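Local coordinates for protein Mannose/sialic acid-binding lectin (PDB 3A0D) that probably binds mannose-type carbohydrates as a bulb-type lectin, here seen as a dimer with methyl alpha-D-mannopyranoside in its sites, at residues 57-62 with 80-85; 84-89 with 96-101. One frame throughout, in Å; residues are numbered along the deposited sequence.

Contact 1: residues 57-62 with 80-85; sequences LHNNGN and GKEDHY. With MMA (methyl alpha-D-mannopyranoside), chain B; SO4 (sulfate ion), chain D.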
loop_
_atom_site.group_PDB
_atom_site.type_symbol
_atom_site.label_atom_id
_atom_site.label_comp_id
_atom_site.label_asym_id
_atom_site.label_seq_id
_atom_site.Cartn_x
_atom_site.Cartn_y
_atom_site.Cartn_z
ATOM N N LEU A 57 1.527 6.503 11.190
ATOM C CA LEU A 57 0.252 5.798 11.056
ATOM C C LEU A 57 0.232 4.820 12.227
ATOM O O LEU A 57 1.145 4.003 12.374
ATOM C CB LEU A 57 0.169 5.019 9.738
ATOM C CG LEU A 57 -1.118 4.193 9.575
ATOM C CD1 LEU A 57 -2.334 5.120 9.607
ATOM C CD2 LEU A 57 -1.076 3.405 8.273
ATOM N N HIS A 58 -0.806 4.907 13.051
ATOM C CA HIS A 58 -0.936 4.060 14.235
ATOM C C HIS A 58 -1.643 2.735 13.985
ATOM O O HIS A 58 -2.401 2.600 13.023
ATOM C CB HIS A 58 -1.670 4.841 15.327
ATOM C CG HIS A 58 -0.895 6.011 15.846
ATOM N ND1 HIS A 58 -0.069 5.927 16.947
ATOM C CD2 HIS A 58 -0.770 7.275 15.376
ATOM C CE1 HIS A 58 0.534 7.087 17.132
ATOM N NE2 HIS A 58 0.127 7.923 16.191
ATOM N N ASN A 59 -1.400 1.763 14.862
ATOM C CA ASN A 59 -2.020 0.454 14.720
ATOM C C ASN A 59 -3.533 0.471 14.931
ATOM O O ASN A 59 -4.178 -0.577 14.885
ATOM C CB ASN A 59 -1.374 -0.567 15.666
ATOM C CG ASN A 59 0.021 -0.978 15.216
ATOM O OD1 ASN A 59 0.311 -1.006 14.021
ATOM N ND2 ASN A 59 0.886 -1.311 16.173
ATOM N N ASN A 60 -4.104 1.648 15.161
ATOM C CA ASN A 60 -5.550 1.736 15.333
ATOM C C ASN A 60 -6.160 2.529 14.173
ATOM O O ASN A 60 -7.365 2.772 14.138
ATOM C CB ASN A 60 -5.902 2.371 16.691
ATOM C CG ASN A 60 -5.775 3.879 16.690
ATOM O OD1 ASN A 60 -4.963 4.451 15.964
ATOM N ND2 ASN A 60 -6.575 4.534 17.524
ATOM N N GLY A 61 -5.314 2.922 13.219
ATOM C CA GLY A 61 -5.788 3.653 12.055
ATOM C C GLY A 61 -5.631 5.165 12.063
ATOM O O GLY A 61 -5.875 5.822 11.050
ATOM N N ASN A 62 -5.216 5.731 13.188
ATOM C CA ASN A 62 -5.060 7.178 13.268
ATOM C C ASN A 62 -3.745 7.639 12.638
ATOM O O ASN A 62 -2.679 7.095 12.934
ATOM C CB ASN A 62 -5.143 7.631 14.730
ATOM C CG ASN A 62 -5.340 9.130 14.868
ATOM O OD1 ASN A 62 -5.978 9.759 14.024
ATOM N ND2 ASN A 62 -4.810 9.705 15.944
ATOM N N GLY A 80 -9.758 3.565 15.406
ATOM C CA GLY A 80 -10.607 2.395 15.281
ATOM C C GLY A 80 -10.100 1.187 16.038
ATOM O O GLY A 80 -9.438 1.316 17.066
ATOM N N LYS A 81 -10.411 0.004 15.524
ATOM C CA LYS A 81 -9.987 -1.230 16.160
ATOM C C LYS A 81 -8.468 -1.374 16.137
ATOM O O LYS A 81 -7.808 -0.999 15.166
ATOM C CB LYS A 81 -10.637 -2.430 15.463
ATOM C CG LYS A 81 -10.436 -3.751 16.192
ATOM C CD LYS A 81 -9.458 -4.669 15.469
ATOM C CE LYS A 81 -10.057 -5.232 14.187
ATOM N NZ LYS A 81 -9.107 -6.147 13.481
ATOM N N GLU A 82 -7.926 -1.914 17.224
ATOM C CA GLU A 82 -6.492 -2.133 17.357
ATOM C C GLU A 82 -6.118 -3.306 16.451
ATOM O O GLU A 82 -6.683 -4.393 16.569
ATOM C CB GLU A 82 -6.165 -2.465 18.816
ATOM C CG GLU A 82 -4.689 -2.490 19.158
ATOM C CD GLU A 82 -3.993 -1.180 18.846
ATOM O OE1 GLU A 82 -4.618 -0.107 19.017
ATOM O OE2 GLU A 82 -2.812 -1.226 18.444
ATOM N N ASP A 83 -5.172 -3.081 15.544
ATOM C CA ASP A 83 -4.744 -4.118 14.609
ATOM C C ASP A 83 -3.529 -3.589 13.839
ATOM O O ASP A 83 -2.487 -3.306 14.428
ATOM C CB ASP A 83 -5.892 -4.431 13.641
ATOM C CG ASP A 83 -5.721 -5.765 12.947
ATOM O OD1 ASP A 83 -5.680 -5.797 11.697
ATOM O OD2 ASP A 83 -5.627 -6.786 13.658
ATOM N N HIS A 84 -3.671 -3.468 12.524
ATOM C CA HIS A 84 -2.616 -2.933 11.667
ATOM C C HIS A 84 -3.251 -2.277 10.450
ATOM O O HIS A 84 -4.251 -2.762 9.917
ATOM C CB HIS A 84 -1.641 -4.029 11.223
ATOM C CG HIS A 84 -0.650 -4.411 12.277
ATOM N ND1 HIS A 84 -0.865 -5.445 13.162
ATOM C CD2 HIS A 84 0.537 -3.859 12.624
ATOM C CE1 HIS A 84 0.145 -5.512 14.011
ATOM N NE2 HIS A 84 1.009 -4.560 13.708
ATOM N N TYR A 85 -2.672 -1.162 10.021
ATOM C CA TYR A 85 -3.198 -0.426 8.879
ATOM C C TYR A 85 -2.085 -0.003 7.936
ATOM O O TYR A 85 -0.903 -0.193 8.225
ATOM C CB TYR A 85 -3.958 0.813 9.360
ATOM C CG TYR A 85 -5.141 0.493 10.248
ATOM C CD1 TYR A 85 -4.959 0.036 11.554
ATOM C CD2 TYR A 85 -6.445 0.606 9.767
ATOM C CE1 TYR A 85 -6.044 -0.304 12.356
ATOM C CE2 TYR A 85 -7.534 0.271 10.556
ATOM C CZ TYR A 85 -7.329 -0.186 11.848
ATOM O OH TYR A 85 -8.411 -0.549 12.616
HETATM C C1 MMA B . 2.785 -8.130 10.960
HETATM C C2 MMA B . 3.238 -6.880 10.155
HETATM C C3 MMA B . 2.017 -5.964 9.937
HETATM C C4 MMA B . 0.954 -6.752 9.155
HETATM C C5 MMA B . 0.564 -8.000 9.971
HETATM C C6 MMA B . -0.477 -8.808 9.179
HETATM C C7 MMA B . 1.900 -8.898 13.009
HETATM O O1 MMA B . 2.290 -7.725 12.263
HETATM O O2 MMA B . 3.744 -7.296 8.874
HETATM O O3 MMA B . 2.411 -4.809 9.184
HETATM O O4 MMA B . -0.195 -5.929 8.952
HETATM O O5 MMA B . 1.739 -8.838 10.201
HETATM O O6 MMA B . -0.848 -9.976 9.910
HETATM S S SO4 D . 3.400 -4.312 16.172
HETATM O O1 SO4 D . 3.125 -5.675 15.678
HETATM O O2 SO4 D . 2.659 -4.091 17.429
HETATM O O3 SO4 D . 4.845 -4.158 16.417
HETATM O O4 SO4 D . 2.974 -3.324 15.165
HETATM O O HOH W 1 -0.112 -1.217 18.942
HETATM O O HOH W 2 -8.855 3.388 18.823
#
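The type I beta turn His58-Gly61, which links strands 54-57 and 63-66 of the bulb-type lectin fold, is clasped by the loop 80-85, with Gly61 lying over a face of the Tyr85 ring. Two backbone bonds fasten the loop to the turn: Asp83 N donates to Asn59 O at 2.8 Å, and Gly80 N donates to Asn60 O. Gly61 CA stands 3.7 Å from the centroid of the Tyr85 ring, 10° off the ring normal, a CH-pi contact, while Asn59 O lies at the ring edge, in its plane. With CG of Tyr85 anti to the carbonyl carbon (chi1 -61°), the ring runs along the turn and Tyr85 OH donates back to Lys81 O at 2.7 Å. This bond ties the ring's far end to the backbone of its own loop. Asn60 OD1 accepts from Asn62 N in an Asx turn, the donor lying above the amide's carbonyl plane, and Asn60 ND2 bonds to Asn79. One water links Asn59 ND2 to Glu82 OE2. The side chains of Asn59 and His84 run alongside each other, amide and ring 61° apart, and Asn59 OD1 bonds to Ser6 OG. The His84 ring presents one face to O1 of a methyl mannoside held by Gln90, Asp92, Asn94 and Tyr98 of the second subunit. At the edge of the same ring sits a sulfate, probably from the crystallisation liquor, whose O4 accepts from both His84 NE2 (2.7 Å) and Asn59 ND2 (3.1 Å).

Contact 2: residues 84-89 with 96-101; sequences HYVLVL and VIYGPV. With MMA (methyl alpha-D-mannopyranoside), chain B; MMA (methyl alpha-D-mannopyranoside), chain C; SO4 (sulfate ion), chain D.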
loop_
_atom_site.group_PDB
_atom_site.type_symbol
_atom_site.label_atom_id
_atom_site.label_comp_id
_atom_site.label_asym_id
_atom_site.label_seq_id
_atom_site.Cartn_x
_atom_site.Cartn_y
_atom_site.Cartn_z
ATOM N N HIS A 84 -3.671 -3.468 12.524
ATOM C CA HIS A 84 -2.616 -2.933 11.667
ATOM C C HIS A 84 -3.251 -2.277 10.450
ATOM O O HIS A 84 -4.251 -2.762 9.917
ATOM C CB HIS A 84 -1.641 -4.029 11.223
ATOM C CG HIS A 84 -0.650 -4.411 12.277
ATOM N ND1 HIS A 84 -0.865 -5.445 13.162
ATOM C CD2 HIS A 84 0.537 -3.859 12.624
ATOM C CE1 HIS A 84 0.145 -5.512 14.011
ATOM N NE2 HIS A 84 1.009 -4.560 13.708
ATOM N N TYR A 85 -2.672 -1.162 10.021
ATOM C CA TYR A 85 -3.198 -0.426 8.879
ATOM C C TYR A 85 -2.085 -0.003 7.936
ATOM O O TYR A 85 -0.903 -0.193 8.225
ATOM C CB TYR A 85 -3.958 0.813 9.360
ATOM C CG TYR A 85 -5.141 0.493 10.248
ATOM C CD1 TYR A 85 -4.959 0.036 11.554
ATOM C CD2 TYR A 85 -6.445 0.606 9.767
ATOM C CE1 TYR A 85 -6.044 -0.304 12.356
ATOM C CE2 TYR A 85 -7.534 0.271 10.556
ATOM C CZ TYR A 85 -7.329 -0.186 11.848
ATOM O OH TYR A 85 -8.411 -0.549 12.616
ATOM N N VAL A 86 -2.474 0.572 6.807
ATOM C CA VAL A 86 -1.512 1.028 5.819
ATOM C C VAL A 86 -1.989 2.328 5.178
ATOM O O VAL A 86 -3.194 2.544 5.010
ATOM C CB VAL A 86 -1.302 -0.036 4.706
ATOM C CG1 VAL A 86 -2.532 -0.109 3.813
ATOM C CG2 VAL A 86 -0.060 0.290 3.891
ATOM N N LEU A 87 -1.033 3.192 4.855
ATOM C CA LEU A 87 -1.299 4.465 4.195
ATOM C C LEU A 87 -0.723 4.275 2.798
ATOM O O LEU A 87 0.423 3.856 2.654
ATOM C CB LEU A 87 -0.562 5.607 4.893
ATOM C CG LEU A 87 -0.612 6.928 4.120
ATOM C CD1 LEU A 87 -2.048 7.450 4.093
ATOM C CD2 LEU A 87 0.325 7.935 4.760
ATOM N N VAL A 88 -1.500 4.587 1.770
ATOM C CA VAL A 88 -1.026 4.376 0.410
ATOM C C VAL A 88 -1.233 5.529 -0.566
ATOM O O VAL A 88 -2.313 6.116 -0.629
ATOM C CB VAL A 88 -1.708 3.123 -0.195
ATOM C CG1 VAL A 88 -1.202 2.873 -1.598
ATOM C CG2 VAL A 88 -1.451 1.912 0.689
ATOM N N LEU A 89 -0.182 5.848 -1.315
ATOM C CA LEU A 89 -0.245 6.869 -2.360
ATOM C C LEU A 89 -0.490 6.006 -3.597
ATOM O O LEU A 89 0.397 5.275 -4.033
ATOM C CB LEU A 89 1.088 7.604 -2.504
ATOM C CG LEU A 89 1.276 8.353 -3.829
ATOM C CD1 LEU A 89 0.155 9.377 -4.024
ATOM C CD2 LEU A 89 2.638 9.034 -3.838
ATOM N N VAL A 96 -4.767 6.981 0.508
ATOM C CA VAL A 96 -5.736 6.286 1.340
ATOM C C VAL A 96 -5.207 5.449 2.495
ATOM O O VAL A 96 -4.151 4.834 2.404
ATOM C CB VAL A 96 -6.580 5.346 0.445
ATOM C CG1 VAL A 96 -7.772 4.791 1.220
ATOM C CG2 VAL A 96 -7.017 6.085 -0.809
ATOM N N ILE A 97 -5.971 5.432 3.583
ATOM C CA ILE A 97 -5.642 4.622 4.747
ATOM C C ILE A 97 -6.588 3.422 4.688
ATOM O O ILE A 97 -7.808 3.595 4.625
ATOM C CB ILE A 97 -5.899 5.367 6.077
ATOM C CG1 ILE A 97 -4.947 6.558 6.212
ATOM C CG2 ILE A 97 -5.706 4.408 7.252
ATOM C CD1 ILE A 97 -5.148 7.356 7.490
ATOM N N TYR A 98 -6.027 2.217 4.681
ATOM C CA TYR A 98 -6.831 0.994 4.644
ATOM C C TYR A 98 -6.567 0.154 5.881
ATOM O O TYR A 98 -5.465 0.164 6.421
ATOM C CB TYR A 98 -6.491 0.127 3.430
ATOM C CG TYR A 98 -6.844 0.701 2.085
ATOM C CD1 TYR A 98 -5.917 1.454 1.364
ATOM C CD2 TYR A 98 -8.075 0.424 1.493
ATOM C CE1 TYR A 98 -6.206 1.908 0.082
ATOM C CE2 TYR A 98 -8.373 0.876 0.210
ATOM C CZ TYR A 98 -7.432 1.615 -0.488
ATOM O OH TYR A 98 -7.716 2.056 -1.760
ATOM N N GLY A 99 -7.575 -0.599 6.303
ATOM C CA GLY A 99 -7.419 -1.448 7.468
ATOM C C GLY A 99 -8.769 -1.857 8.009
ATOM O O GLY A 99 -9.775 -1.244 7.657
ATOM N N PRO A 100 -8.827 -2.867 8.892
ATOM C CA PRO A 100 -7.684 -3.628 9.399
ATOM C C PRO A 100 -7.189 -4.708 8.438
ATOM O O PRO A 100 -7.525 -4.708 7.251
ATOM C CB PRO A 100 -8.226 -4.217 10.691
ATOM C CG PRO A 100 -9.632 -4.541 10.305
ATOM C CD PRO A 100 -10.074 -3.299 9.549
ATOM N N VAL A 101 -6.395 -5.630 8.968
ATOM C CA VAL A 101 -5.846 -6.720 8.172
ATOM C C VAL A 101 -6.923 -7.709 7.743
ATOM O O VAL A 101 -7.723 -8.169 8.558
ATOM C CB VAL A 101 -4.758 -7.494 8.948
ATOM C CG1 VAL A 101 -4.294 -8.691 8.136
ATOM C CG2 VAL A 101 -3.580 -6.581 9.252
HETATM C C1 MMA B . 2.785 -8.130 10.960
HETATM C C2 MMA B . 3.238 -6.880 10.155
HETATM C C3 MMA B . 2.017 -5.964 9.937
HETATM C C4 MMA B . 0.954 -6.752 9.155
HETATM C C5 MMA B . 0.564 -8.000 9.971
HETATM C C6 MMA B . -0.477 -8.808 9.179
HETATM C C7 MMA B . 1.900 -8.898 13.009
HETATM O O1 MMA B . 2.290 -7.725 12.263
HETATM O O2 MMA B . 3.744 -7.296 8.874
HETATM O O3 MMA B . 2.411 -4.809 9.184
HETATM O O4 MMA B . -0.195 -5.929 8.952
HETATM O O5 MMA B . 1.739 -8.838 10.201
HETATM O O6 MMA B . -0.848 -9.976 9.910
HETATM C C1 MMA C . -11.639 5.895 -4.875
HETATM C C2 MMA C . -10.371 5.080 -5.252
HETATM C C3 MMA C . -10.243 3.887 -4.283
HETATM C C4 MMA C . -10.124 4.437 -2.852
HETATM C C5 MMA C . -11.382 5.270 -2.535
HETATM C C6 MMA C . -11.253 5.847 -1.117
HETATM C C7 MMA C . -13.993 5.845 -4.698
HETATM O O1 MMA C . -12.821 5.067 -5.024
HETATM O O2 MMA C . -9.208 5.917 -5.118
HETATM O O3 MMA C . -9.072 3.128 -4.606
HETATM O O4 MMA C . -10.019 3.350 -1.932
HETATM O O5 MMA C . -11.509 6.372 -3.486
HETATM O O6 MMA C . -12.403 6.631 -0.801
HETATM S S SO4 D . 3.400 -4.312 16.172
HETATM O O1 SO4 D . 3.125 -5.675 15.678
HETATM O O2 SO4 D . 2.659 -4.091 17.429
HETATM O O3 SO4 D . 4.845 -4.158 16.417
HETATM O O4 SO4 D . 2.974 -3.324 15.165
#
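Four backbone hydrogen bonds join Val86 to Tyr98 and Val88 to Val96. Both hydrogen-bonded pairs are reciprocal; the bond from Val88 N to Val96 O measures 2.7 Å and that from Tyr98 N to Val86 O 2.9 Å. Between them Leu87 and Ile97 form a non-hydrogen-bonded pair. A further strong polar contact lies at the end of Tyr98, whose OH accepts from O4 of a bound methyl mannoside at 2.6 Å and also bonds to Gln90. Strands 86-89 and 95-104 thus make an antiparallel hairpin of the beta-prism II fold, and Gln90, Asp92, Asn94, Val96 and Tyr98 fit the mannose-binding sequence pattern of this lectin family. Val96 CG1 lies over one face of the Tyr98 ring, offset toward the rim and on the same side of the ring as the sugar, whose O4 lies 4.1 Å from Val96 CG1. On that side of the sheet Val86 CG1 meets Tyr98 CB at 4.0 Å; on the other, Leu87 CD1 packs on Ile97 CG1 at 3.7 Å. A cis peptide precedes Pro100, where the chain leaves the ladder. There Gly99 CA comes within 3.2 Å of Tyr85 CD2, and Pro100 CA lies over one face of the Tyr85 ring. Beyond it Val101, with CG2 anti to its carbonyl carbon (chi1 175° for CG1), sets that methyl against both His84 CB and O4 of the methyl mannoside held by the second subunit, 3.5 Å from the oxygen.

Overall arrangement
Contact 1 is a partly buried meeting of two loops near the surface, held by a few backbone bonds, waters and amide side chains; contact 2 is a buried strand ladder with apolar residues on both faces. They share His84 and Tyr85, where loop 80-85 runs into strand 86-89. The Tyr85 ring is common to both, with Gly61 over one face and Pro100 over the opposite one. Asp83 OD1 probably bonds to Val101 N, and Leu57 of contact 1 packs against the backbone of Val86 and Leu87. Both approach the second subunit, but 96-101 continues the sheet into it, whereas 80-85 reaches it through side-chain packing.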